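432aa long hypothetical deoxyribodipyrimidine photolyase (Sulfolobus tokodaii, PDB 2E0I) probably repairs ultraviolet-damaged DNA by light-driven splitting of pyrimidine dimers, and binds two FAD molecules, one of them implicated as a light-harvesting cofactor. Local coordinates at residues A[108-111]-A[112-116]; A[136-139]-A[140-144]; A[173-176]-A[177-180]; A[323-326]-A[327-331]; A[363-367]-A[368-372]. All coordinates share one frame; numbering follows the deposited sequence.

The five contacts are local and follow one another along the chain without overlap. Interaction 1 closes helix 101-115 of the parallel-sheet domain, and interaction 2 starts helix 140-147 in the same photolyase family region, their centres about 35 Å apart. Interaction 3 lies in the long loop between helices 140-147 and 189-196. Interactions 4 and 5 open helices 327-337 and 367-374 in the FAD-binding region, with centres about 19 Å apart, while those of interactions 1 and 5 are about 52 Å apart across the molecule. Together they illustrate how neighbours in sequence fix turns and helix ends at five separate places in a photolyase; only interaction 4 contains a residue of an FAD pocket.

Interaction 1: residues A[108-111]-A[112-116]; sequences EKIR and KVCEE
K112 N, V113 N, C114 N and E115 N donate in turn to E108 O, K109 O, I110 O and R111 O, four successive i-to-i-4 bonds of an alpha-helix. The series carries on to E116, whose N reaches K112 O at 3.2 Å before the backbone of E116 leaves helical geometry.

The side chains spaced four apart pair up by chemistry. On the buried face I110 and C114 make an apolar step, the CG2 methyl of I110 lying 4.1 Å from SG of C114. That branch stands opposite the backbone N across the I110 CA-CB bond, on the carbonyl side, where it meets SG. On a more open face R111 and E115 slant across each other. With CG trans to N (chi1 -176°), the CG and CD methylenes of R111 lie beside E115 OE2; the bend at chi3 then turns the guanidinium. The charged ends stay apart, with R111 NH1 4.7 Å from E115 OE2 and the two flat groups inclined by 34°. R111 NH1 instead makes a weak bond to F121 O of strand 120-124. A long salt bridge links K112 NZ to E116 OE1 at 3.7 Å, and K109 NZ pairs with E80 of the neighbouring helix 79-86.

Such a helix is the crossover of a beta-alpha-beta unit, between strands 92-96 and 120-124. I110 and C114 both press on F121, while I110 and V113 meet V83. The chemistry implies a two-faced helix end, apolar toward strand 120-124 and helix 79-86 and charged outside, where opposite charges probably attract modestly.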
# COMPACT_ATOMS: atom_id res chain seq x y z
N GLU A 108 -16.16 6.62 -14.03
CA GLU A 108 -16.74 7.24 -15.21
C GLU A 108 -17.89 6.35 -15.69
O GLU A 108 -18.97 6.84 -16.04
CB GLU A 108 -15.70 7.37 -16.32
CG GLU A 108 -14.52 8.21 -15.92
CD GLU A 108 -13.59 8.47 -17.08
OE1 GLU A 108 -13.35 7.52 -17.86
OE2 GLU A 108 -13.08 9.61 -17.19
N LYS A 109 -17.65 5.04 -15.71
CA LYS A 109 -18.68 4.14 -16.16
C LYS A 109 -19.85 4.18 -15.20
O LYS A 109 -21.00 4.16 -15.64
CB LYS A 109 -18.14 2.71 -16.29
CG LYS A 109 -17.00 2.60 -17.30
CD LYS A 109 -16.76 1.18 -17.77
CE LYS A 109 -15.32 0.97 -18.27
NZ LYS A 109 -14.33 0.86 -17.12
N ILE A 110 -19.60 4.25 -13.90
CA ILE A 110 -20.73 4.30 -12.97
C ILE A 110 -21.51 5.59 -13.20
O ILE A 110 -22.74 5.62 -13.08
CB ILE A 110 -20.28 4.22 -11.48
CG1 ILE A 110 -19.58 2.88 -11.22
CG2 ILE A 110 -21.49 4.35 -10.57
CD1 ILE A 110 -18.99 2.76 -9.82
N ARG A 111 -20.79 6.66 -13.53
CA ARG A 111 -21.43 7.94 -13.78
C ARG A 111 -22.35 7.84 -14.99
O ARG A 111 -23.50 8.27 -14.94
CB ARG A 111 -20.39 9.03 -14.00
CG ARG A 111 -21.02 10.39 -14.16
CD ARG A 111 -19.98 11.49 -14.15
NE ARG A 111 -19.38 11.66 -12.83
CZ ARG A 111 -20.04 12.06 -11.74
NH1 ARG A 111 -21.34 12.33 -11.82
NH2 ARG A 111 -19.40 12.21 -10.58
N LYS A 112 -21.84 7.27 -16.08
CA LYS A 112 -22.66 7.09 -17.27
C LYS A 112 -23.94 6.30 -16.95
O LYS A 112 -25.04 6.72 -17.29
CB LYS A 112 -21.87 6.36 -18.35
CG LYS A 112 -20.94 7.26 -19.14
CD LYS A 112 -20.42 6.53 -20.39
CE LYS A 112 -21.54 5.73 -21.11
NZ LYS A 112 -22.84 6.49 -21.27
N VAL A 113 -23.79 5.17 -16.28
CA VAL A 113 -24.93 4.34 -15.91
C VAL A 113 -25.90 5.12 -15.03
O VAL A 113 -27.12 4.91 -15.08
CB VAL A 113 -24.45 3.09 -15.16
CG1 VAL A 113 -25.65 2.28 -14.66
CG2 VAL A 113 -23.58 2.26 -16.07
N CYS A 114 -25.36 6.03 -14.22
CA CYS A 114 -26.18 6.82 -13.31
C CYS A 114 -27.02 7.87 -14.01
O CYS A 114 -28.18 8.10 -13.65
CB CYS A 114 -25.32 7.48 -12.26
SG CYS A 114 -24.99 6.39 -10.86
N GLU A 115 -26.43 8.52 -15.01
CA GLU A 115 -27.12 9.55 -15.78
C GLU A 115 -28.27 8.95 -16.59
O GLU A 115 -29.33 9.55 -16.74
CB GLU A 115 -26.12 10.25 -16.69
CG GLU A 115 -25.18 11.20 -15.96
CD GLU A 115 -23.99 11.62 -16.79
OE1 GLU A 115 -24.14 11.79 -18.02
OE2 GLU A 115 -22.89 11.78 -16.20
N GLU A 116 -28.05 7.75 -17.12
CA GLU A 116 -29.05 7.07 -17.92
C GLU A 116 -30.03 6.29 -17.06
O GLU A 116 -30.52 5.25 -17.48
CB GLU A 116 -28.36 6.10 -18.88
CG GLU A 116 -27.35 6.77 -19.79
CD GLU A 116 -26.78 5.82 -20.82
OE1 GLU A 116 -26.10 4.84 -20.43
OE2 GLU A 116 -27.02 6.04 -22.04

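Interaction 2: residues A[136-139]-A[140-144]; sequences HHRN and FTSFY
F143 points the edge of its ring at the face of H137, the two planes standing at 77° with centroids 5.4 Å apart. This T-shaped pair brings F143 CD1 to 3.7 Å from H137 ND1. The same imidazole face also receives the F143 backbone, whose CA sits 3.7 Å from the ring centroid in a CH-pi contact. H137 swings CG to the side of its own N (chi1 -45°), turning the ring against the first turn of the helix. On the other face of the imidazole lies H136 CD2, while S142 OG approaches the rim in the ring plane, 3.5 Å from H137 CD2.

R138 lays a guanidinium face over S142 CB. A water completes the bend: it accepts from R138 N at 2.9 Å and is hydrogen-bonded to S142 OG, tying loop backbone to helix side chain. N139 occupies the N-cap position, and its O takes a weak bond from F143 N.

An alanine in place of H137 would probably open a gap beside F143 CA and leave the F143 edge without its aromatic mate. The imidazole also has a weak NE2 bond to E146, about a turn beyond F143 on the helix. Thus the loop that follows strand 120-124 folds back on helix 140-147, which packs against helix 238-256 through F140, stacked on W246, and Y144, meeting Y245.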
# COMPACT_ATOMS: atom_id res chain seq x y z
N HIS A 136 1.53 20.53 -7.56
CA HIS A 136 2.24 21.10 -8.71
C HIS A 136 3.72 21.14 -8.36
O HIS A 136 4.42 22.10 -8.69
CB HIS A 136 1.75 22.54 -9.00
CG HIS A 136 1.89 23.50 -7.84
ND1 HIS A 136 0.79 24.00 -7.15
CD2 HIS A 136 2.98 24.03 -7.24
CE1 HIS A 136 1.21 24.80 -6.19
NE2 HIS A 136 2.53 24.83 -6.22
N HIS A 137 4.21 20.09 -7.70
CA HIS A 137 5.61 20.07 -7.28
C HIS A 137 6.54 19.01 -7.86
O HIS A 137 6.13 17.86 -8.11
CB HIS A 137 5.66 20.02 -5.76
CG HIS A 137 4.71 20.97 -5.09
ND1 HIS A 137 3.35 20.80 -5.13
CD2 HIS A 137 4.93 22.11 -4.39
CE1 HIS A 137 2.77 21.79 -4.48
NE2 HIS A 137 3.71 22.60 -4.02
N ARG A 138 7.80 19.39 -8.05
CA ARG A 138 8.82 18.50 -8.61
C ARG A 138 9.20 17.39 -7.65
O ARG A 138 9.15 16.21 -7.99
CB ARG A 138 10.08 19.30 -9.00
CG ARG A 138 10.80 20.00 -7.84
CD ARG A 138 12.08 20.74 -8.27
NE ARG A 138 12.71 21.50 -7.18
CZ ARG A 138 12.18 22.59 -6.59
NH1 ARG A 138 12.83 23.19 -5.61
NH2 ARG A 138 11.00 23.08 -6.99
N ASN A 139 9.58 17.78 -6.44
CA ASN A 139 10.00 16.84 -5.41
C ASN A 139 9.15 16.95 -4.14
O ASN A 139 8.31 17.85 -4.01
CB ASN A 139 11.46 17.07 -5.06
CG ASN A 139 11.71 18.46 -4.51
OD1 ASN A 139 12.78 18.73 -3.96
ND2 ASN A 139 10.74 19.35 -4.65
N PHE A 140 9.40 16.04 -3.21
CA PHE A 140 8.65 16.01 -1.97
C PHE A 140 8.86 17.20 -1.04
O PHE A 140 7.88 17.76 -0.52
CB PHE A 140 8.98 14.74 -1.19
CG PHE A 140 8.28 14.65 0.13
CD1 PHE A 140 6.91 14.41 0.20
CD2 PHE A 140 8.98 14.86 1.32
CE1 PHE A 140 6.25 14.40 1.42
CE2 PHE A 140 8.32 14.85 2.54
CZ PHE A 140 6.96 14.62 2.59
N THR A 141 10.11 17.59 -0.83
CA THR A 141 10.41 18.68 0.10
C THR A 141 9.70 19.97 -0.31
O THR A 141 9.20 20.70 0.54
CB THR A 141 11.94 18.93 0.23
OG1 THR A 141 12.38 19.76 -0.84
CG2 THR A 141 12.71 17.61 0.18
N SER A 142 9.65 20.23 -1.60
CA SER A 142 8.99 21.42 -2.10
C SER A 142 7.49 21.32 -1.75
O SER A 142 6.90 22.27 -1.23
CB SER A 142 9.18 21.51 -3.62
OG SER A 142 8.44 22.58 -4.19
N PHE A 143 6.92 20.16 -2.04
CA PHE A 143 5.51 19.84 -1.79
C PHE A 143 5.10 19.99 -0.32
O PHE A 143 4.12 20.66 -0.00
CB PHE A 143 5.23 18.40 -2.24
CG PHE A 143 3.88 17.89 -1.85
CD1 PHE A 143 2.73 18.41 -2.44
CD2 PHE A 143 3.75 16.90 -0.89
CE1 PHE A 143 1.47 17.95 -2.06
CE2 PHE A 143 2.50 16.43 -0.50
CZ PHE A 143 1.35 16.96 -1.09
N TYR A 144 5.86 19.34 0.55
CA TYR A 144 5.60 19.37 1.98
C TYR A 144 5.60 20.78 2.56
O TYR A 144 4.65 21.19 3.22
CB TYR A 144 6.63 18.50 2.72
CG TYR A 144 6.42 18.42 4.21
CD1 TYR A 144 5.21 17.95 4.74
CD2 TYR A 144 7.42 18.82 5.10
CE1 TYR A 144 5.01 17.89 6.11
CE2 TYR A 144 7.23 18.77 6.47
CZ TYR A 144 6.02 18.30 6.97
OH TYR A 144 5.81 18.24 8.34
O HOH W 1 8.22 21.93 -6.75

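Interaction 3: residues A[173-176]-A[177-180]; sequences FLLT and FKKI
F177 directs its ring edge toward the face of F173 in an offset T-shape, planes at 87° and centroids 5.9 Å apart. Different first torsions bring the rings together. F173 carries CG trans to its N (chi1 168°), throwing the ring forward along the chain, whereas F177 keeps CG beside its N (chi1 -57°) and reaches back. The nearest approach joins F173 CE2 and F177 CE2 at 4.0 Å, and L174 CD2 lies 4.3 Å from F177 CD2.

L175 and K178 run side by side in the same direction, CD1 of L175 being 3.9 Å from CE of K178. The lysine chain bends at chi3, and its NZ donates to N56 OD1. T176 folds OG1 back onto F173 O at 3.2 Å. The backbone turns in the 3-10 manner, with F177 N donating to L174 O at 3.1 Å and K178 N more weakly to L175 O. Replacing F177 by serine is likely to leave the F173 face without its edge-on partner and a gap near L174.

This turn belongs to the long connection between helices 140-147 and 189-196. It packs at the edge of the parallel sheet, where F177 meets F76 and F173 meets V74 of strand 73-76, while L174 bridges strand 28-35 and L58 of helix 48-66.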
# COMPACT_ATOMS: atom_id res chain seq x y z
N PHE A 173 -20.26 -14.28 2.29
CA PHE A 173 -19.85 -14.55 0.92
C PHE A 173 -18.38 -14.25 0.67
O PHE A 173 -17.72 -14.97 -0.08
CB PHE A 173 -20.69 -13.72 -0.06
CG PHE A 173 -20.15 -13.72 -1.47
CD1 PHE A 173 -20.12 -14.90 -2.22
CD2 PHE A 173 -19.63 -12.56 -2.02
CE1 PHE A 173 -19.56 -14.91 -3.50
CE2 PHE A 173 -19.07 -12.56 -3.30
CZ PHE A 173 -19.03 -13.74 -4.04
N LEU A 174 -17.87 -13.19 1.30
CA LEU A 174 -16.48 -12.79 1.12
C LEU A 174 -15.44 -13.76 1.67
O LEU A 174 -14.27 -13.70 1.26
CB LEU A 174 -16.27 -11.39 1.71
CG LEU A 174 -17.06 -10.28 1.01
CD1 LEU A 174 -16.90 -8.99 1.78
CD2 LEU A 174 -16.57 -10.11 -0.42
N LEU A 175 -15.86 -14.67 2.55
CA LEU A 175 -14.93 -15.64 3.13
C LEU A 175 -14.25 -16.55 2.10
O LEU A 175 -13.20 -17.15 2.38
CB LEU A 175 -15.64 -16.48 4.21
CG LEU A 175 -15.79 -15.88 5.61
CD1 LEU A 175 -14.61 -14.94 5.89
CD2 LEU A 175 -17.08 -15.10 5.74
N THR A 176 -14.82 -16.66 0.91
CA THR A 176 -14.22 -17.50 -0.12
C THR A 176 -12.87 -16.97 -0.53
O THR A 176 -11.96 -17.74 -0.84
CB THR A 176 -15.04 -17.51 -1.40
OG1 THR A 176 -16.43 -17.72 -1.08
CG2 THR A 176 -14.54 -18.60 -2.33
N PHE A 177 -12.75 -15.65 -0.55
CA PHE A 177 -11.54 -14.97 -0.97
C PHE A 177 -10.47 -14.88 0.10
O PHE A 177 -9.32 -14.58 -0.21
CB PHE A 177 -11.89 -13.57 -1.47
CG PHE A 177 -12.87 -13.57 -2.60
CD1 PHE A 177 -12.51 -14.06 -3.86
CD2 PHE A 177 -14.17 -13.11 -2.41
CE1 PHE A 177 -13.43 -14.09 -4.90
CE2 PHE A 177 -15.09 -13.13 -3.44
CZ PHE A 177 -14.72 -13.62 -4.69
N LYS A 178 -10.83 -15.11 1.36
CA LYS A 178 -9.86 -15.06 2.44
C LYS A 178 -9.20 -16.43 2.46
O LYS A 178 -9.79 -17.40 2.95
CB LYS A 178 -10.55 -14.76 3.77
CG LYS A 178 -9.57 -14.38 4.87
CD LYS A 178 -10.25 -13.88 6.13
CE LYS A 178 -10.86 -15.01 6.91
NZ LYS A 178 -11.31 -14.57 8.26
N LYS A 179 -7.99 -16.51 1.92
CA LYS A 179 -7.27 -17.78 1.82
C LYS A 179 -6.09 -17.96 2.76
O LYS A 179 -5.81 -19.07 3.20
CB LYS A 179 -6.79 -17.99 0.38
CG LYS A 179 -7.90 -17.98 -0.67
CD LYS A 179 -7.30 -18.16 -2.05
CE LYS A 179 -8.31 -17.88 -3.16
NZ LYS A 179 -7.66 -17.92 -4.50
N ILE A 180 -5.37 -16.89 3.04
CA ILE A 180 -4.21 -16.97 3.90
C ILE A 180 -4.00 -15.63 4.57
O ILE A 180 -3.76 -14.63 3.90
CB ILE A 180 -2.97 -17.34 3.09
CG1 ILE A 180 -1.72 -17.16 3.94
CG2 ILE A 180 -2.90 -16.50 1.83
CD1 ILE A 180 -0.42 -17.42 3.18

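Interaction 4: residues A[323-326]-A[327-331]; sequences LFVD and WRWGE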
# COMPACT_ATOMS: atom_id res chain seq x y z
N LEU A 323 21.11 -6.59 -9.24
CA LEU A 323 20.80 -7.77 -10.04
C LEU A 323 20.35 -7.31 -11.42
O LEU A 323 20.08 -8.12 -12.30
CB LEU A 323 19.70 -8.61 -9.38
CG LEU A 323 19.99 -9.20 -7.99
CD1 LEU A 323 18.78 -9.98 -7.51
CD2 LEU A 323 21.20 -10.11 -8.04
N PHE A 324 20.28 -5.99 -11.57
CA PHE A 324 19.88 -5.34 -12.81
C PHE A 324 18.58 -5.92 -13.42
O PHE A 324 18.54 -6.32 -14.60
CB PHE A 324 21.05 -5.41 -13.80
CG PHE A 324 20.96 -4.42 -14.93
CD1 PHE A 324 20.46 -3.14 -14.72
CD2 PHE A 324 21.39 -4.77 -16.22
CE1 PHE A 324 20.39 -2.22 -15.78
CE2 PHE A 324 21.33 -3.85 -17.28
CZ PHE A 324 20.83 -2.58 -17.06
N VAL A 325 17.53 -5.96 -12.60
CA VAL A 325 16.22 -6.45 -13.03
C VAL A 325 15.24 -5.26 -13.08
O VAL A 325 15.23 -4.40 -12.19
CB VAL A 325 15.69 -7.53 -12.07
CG1 VAL A 325 14.28 -7.92 -12.45
CG2 VAL A 325 16.60 -8.74 -12.09
N ASP A 326 14.44 -5.20 -14.13
CA ASP A 326 13.48 -4.12 -14.32
C ASP A 326 12.67 -3.87 -13.04
O ASP A 326 12.12 -4.81 -12.46
CB ASP A 326 12.55 -4.46 -15.49
CG ASP A 326 11.68 -3.30 -15.92
OD1 ASP A 326 11.01 -3.43 -16.96
OD2 ASP A 326 11.64 -2.26 -15.22
N TRP A 327 12.59 -2.62 -12.61
CA TRP A 327 11.84 -2.29 -11.40
C TRP A 327 10.36 -2.70 -11.47
O TRP A 327 9.73 -2.93 -10.44
CB TRP A 327 11.94 -0.80 -11.07
CG TRP A 327 11.48 0.11 -12.16
CD1 TRP A 327 12.25 0.68 -13.11
CD2 TRP A 327 10.14 0.57 -12.38
NE1 TRP A 327 11.48 1.48 -13.93
CE2 TRP A 327 10.18 1.43 -13.50
CE3 TRP A 327 8.92 0.34 -11.75
CZ2 TRP A 327 9.04 2.06 -14.00
CZ3 TRP A 327 7.78 0.97 -12.24
CH2 TRP A 327 7.85 1.82 -13.36
N ARG A 328 9.81 -2.78 -12.68
CA ARG A 328 8.41 -3.17 -12.85
C ARG A 328 8.20 -4.60 -12.36
O ARG A 328 7.13 -4.93 -11.87
CB ARG A 328 7.99 -3.08 -14.32
CG ARG A 328 7.95 -1.67 -14.86
CD ARG A 328 7.60 -1.68 -16.33
NE ARG A 328 7.96 -0.43 -17.00
CZ ARG A 328 9.20 0.06 -17.13
NH1 ARG A 328 10.24 -0.61 -16.64
NH2 ARG A 328 9.40 1.20 -17.78
N TRP A 329 9.22 -5.44 -12.51
CA TRP A 329 9.13 -6.83 -12.05
C TRP A 329 8.99 -6.83 -10.52
O TRP A 329 8.13 -7.51 -9.95
CB TRP A 329 10.40 -7.59 -12.44
CG TRP A 329 10.52 -7.97 -13.89
CD1 TRP A 329 10.08 -7.25 -14.97
CD2 TRP A 329 11.19 -9.12 -14.42
NE1 TRP A 329 10.42 -7.89 -16.14
CE2 TRP A 329 11.10 -9.04 -15.83
CE3 TRP A 329 11.85 -10.21 -13.84
CZ2 TRP A 329 11.66 -10.02 -16.67
CZ3 TRP A 329 12.40 -11.18 -14.68
CH2 TRP A 329 12.30 -11.08 -16.08
N GLY A 330 9.85 -6.05 -9.87
CA GLY A 330 9.82 -5.96 -8.43
C GLY A 330 8.53 -5.33 -7.96
O GLY A 330 7.96 -5.76 -6.97
N GLU A 331 8.08 -4.30 -8.66
CA GLU A 331 6.84 -3.62 -8.32
C GLU A 331 5.71 -4.63 -8.25
O GLU A 331 4.96 -4.66 -7.28
CB GLU A 331 6.49 -2.58 -9.38
CG GLU A 331 5.16 -1.90 -9.14
CD GLU A 331 4.61 -1.17 -10.37
OE1 GLU A 331 3.60 -0.44 -10.21
OE2 GLU A 331 5.18 -1.33 -11.47
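D326 caps helix 327-337. R328 N donates to D326 OD2 at 3.2 Å with a nearly straight 175° angle, closing an Asx turn; the N-H arrives from above the carboxylate plane. W329 N bonds to D326 O at 3.0 Å, again from well outside the carbonyl plane.

The charged pair uses the same oxygen. R328 NH1 forms a salt bridge with D326 OD2, which lies at the guanidinium edge, although the two flat groups are twisted 70° apart and the hydrogen-bond component is weak. D326 CG is trans to N (chi1 -170°), which carries the carboxylate forward to these donors. R328 has further partners in D270 and G262 O, so its guanidinium ties the cap to a neighbouring loop.

Apolar and aromatic contacts complete the turn. V325 crosses W329 at about a right angle, CG1 resting 3.6 Å from CE3. W327 offers one indole face to D326 OD2 and R328 CG, and its CZ2 lies over the centre of the R328 guanidinium.

The cap follows closely on helix 309-322 and begins the helix bearing E331, which bonds the FAD adenine at N6A. W327 packs on W350 of helix 343-353, and W329 meets F281 of helix 278-286 edge-to-face.

Interaction 5: residues A[363-367]-A[368-372]; sequences RVFNP and WKQQE
N366 caps the start of helix 367-374, and its side chain touches K369 at every step. CB meets K369 CB at 3.5 Å, and CG lies beside the same lysine carbon. With CG trans to the backbone N (chi1 -174°), the amide is turned toward the first helical turn. OD1 there accepts from K369 N at 3.1 Å; the bond is straight at 168°, yet the donor stands 61° out of the amide plane. ND2, the other branch, rests 3.7 Å from K369 CD along the lysine's aliphatic part. The side chain thus serves one of the first-turn N-H groups, which lack helical acceptors of their own.

The backbone takes over one residue later. Q370 N reaches N366 O at 2.7 Å, almost in line with the carbonyl, and Q371 N bonds to P367 O. Q370 also sets its amide obliquely against the F365 ring, OE1 lying 3.9 Å from CD1, while that oxygen is bonded to R310 of helix 309-322.

The capped helix is in contact with several others. W368 meets W414 of helix 414-427, Y400 and Y291, and touches P292 at the start of helix 292-304; Q371 bonds to I293 N and I396 O, joining it to helices 292-304 and 393-396.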
# COMPACT_ATOMS: atom_id res chain seq x y z
N ARG A 363 21.25 7.11 -6.47
CA ARG A 363 21.55 6.66 -5.13
C ARG A 363 21.98 5.20 -5.06
O ARG A 363 21.42 4.34 -5.74
CB ARG A 363 20.32 6.89 -4.25
CG ARG A 363 20.55 6.65 -2.78
CD ARG A 363 19.55 7.45 -1.99
NE ARG A 363 19.44 8.80 -2.53
CZ ARG A 363 18.98 9.85 -1.86
NH1 ARG A 363 18.58 9.72 -0.60
NH2 ARG A 363 18.93 11.04 -2.46
N VAL A 364 22.98 4.93 -4.23
CA VAL A 364 23.49 3.57 -4.06
C VAL A 364 23.76 3.25 -2.59
O VAL A 364 24.16 4.12 -1.82
CB VAL A 364 24.79 3.36 -4.86
CG1 VAL A 364 25.82 4.36 -4.44
CG2 VAL A 364 25.31 1.96 -4.62
N PHE A 365 23.52 2.01 -2.19
CA PHE A 365 23.73 1.57 -0.82
C PHE A 365 24.71 0.40 -0.78
O PHE A 365 24.77 -0.40 -1.70
CB PHE A 365 22.42 1.10 -0.19
CG PHE A 365 21.38 2.17 -0.07
CD1 PHE A 365 21.58 3.25 0.78
CD2 PHE A 365 20.20 2.10 -0.81
CE1 PHE A 365 20.61 4.25 0.90
CE2 PHE A 365 19.23 3.09 -0.70
CZ PHE A 365 19.44 4.17 0.15
N ASN A 366 25.47 0.32 0.30
CA ASN A 366 26.41 -0.78 0.46
C ASN A 366 25.70 -1.85 1.29
O ASN A 366 25.48 -1.68 2.48
CB ASN A 366 27.66 -0.31 1.20
CG ASN A 366 28.72 -1.38 1.26
OD1 ASN A 366 28.42 -2.55 1.56
ND2 ASN A 366 29.95 -1.00 0.98
N PRO A 367 25.34 -2.96 0.65
CA PRO A 367 24.65 -4.05 1.35
C PRO A 367 25.26 -4.40 2.69
O PRO A 367 24.57 -4.43 3.70
CB PRO A 367 24.74 -5.20 0.36
CG PRO A 367 24.67 -4.50 -0.95
CD PRO A 367 25.59 -3.32 -0.75
N TRP A 368 26.56 -4.67 2.70
CA TRP A 368 27.23 -5.05 3.93
C TRP A 368 27.30 -3.94 4.96
O TRP A 368 27.11 -4.19 6.15
CB TRP A 368 28.62 -5.58 3.59
CG TRP A 368 28.56 -6.61 2.53
CD1 TRP A 368 28.79 -6.43 1.21
CD2 TRP A 368 28.12 -7.98 2.68
NE1 TRP A 368 28.51 -7.58 0.51
CE2 TRP A 368 28.10 -8.55 1.39
CE3 TRP A 368 27.74 -8.77 3.78
CZ2 TRP A 368 27.72 -9.88 1.16
CZ3 TRP A 368 27.36 -10.09 3.56
CH2 TRP A 368 27.35 -10.63 2.25
N LYS A 369 27.58 -2.73 4.52
CA LYS A 369 27.64 -1.61 5.45
C LYS A 369 26.27 -1.39 6.06
O LYS A 369 26.12 -1.26 7.28
CB LYS A 369 28.10 -0.34 4.72
CG LYS A 369 29.59 -0.10 4.84
CD LYS A 369 30.06 1.09 4.01
CE LYS A 369 31.44 1.56 4.47
NZ LYS A 369 32.41 0.43 4.65
N GLN A 370 25.27 -1.37 5.20
CA GLN A 370 23.88 -1.18 5.59
C GLN A 370 23.47 -2.27 6.58
O GLN A 370 22.95 -1.99 7.66
CB GLN A 370 23.00 -1.24 4.34
CG GLN A 370 21.75 -0.39 4.42
CD GLN A 370 22.06 1.08 4.30
OE1 GLN A 370 21.18 1.93 4.42
NE2 GLN A 370 23.32 1.39 4.05
N GLN A 371 23.71 -3.52 6.20
CA GLN A 371 23.38 -4.67 7.02
C GLN A 371 23.96 -4.55 8.42
O GLN A 371 23.28 -4.83 9.41
CB GLN A 371 23.91 -5.95 6.36
CG GLN A 371 23.76 -7.19 7.22
CD GLN A 371 24.28 -8.44 6.55
OE1 GLN A 371 23.80 -8.85 5.50
NE2 GLN A 371 25.29 -9.06 7.16
N GLU A 372 25.21 -4.13 8.49
CA GLU A 372 25.92 -4.01 9.76
C GLU A 372 25.49 -2.84 10.62
O GLU A 372 25.62 -2.88 11.84
CB GLU A 372 27.42 -3.94 9.50
CG GLU A 372 28.25 -3.94 10.76
CD GLU A 372 29.68 -4.35 10.50
OE1 GLU A 372 29.88 -5.49 10.03
OE2 GLU A 372 30.60 -3.54 10.77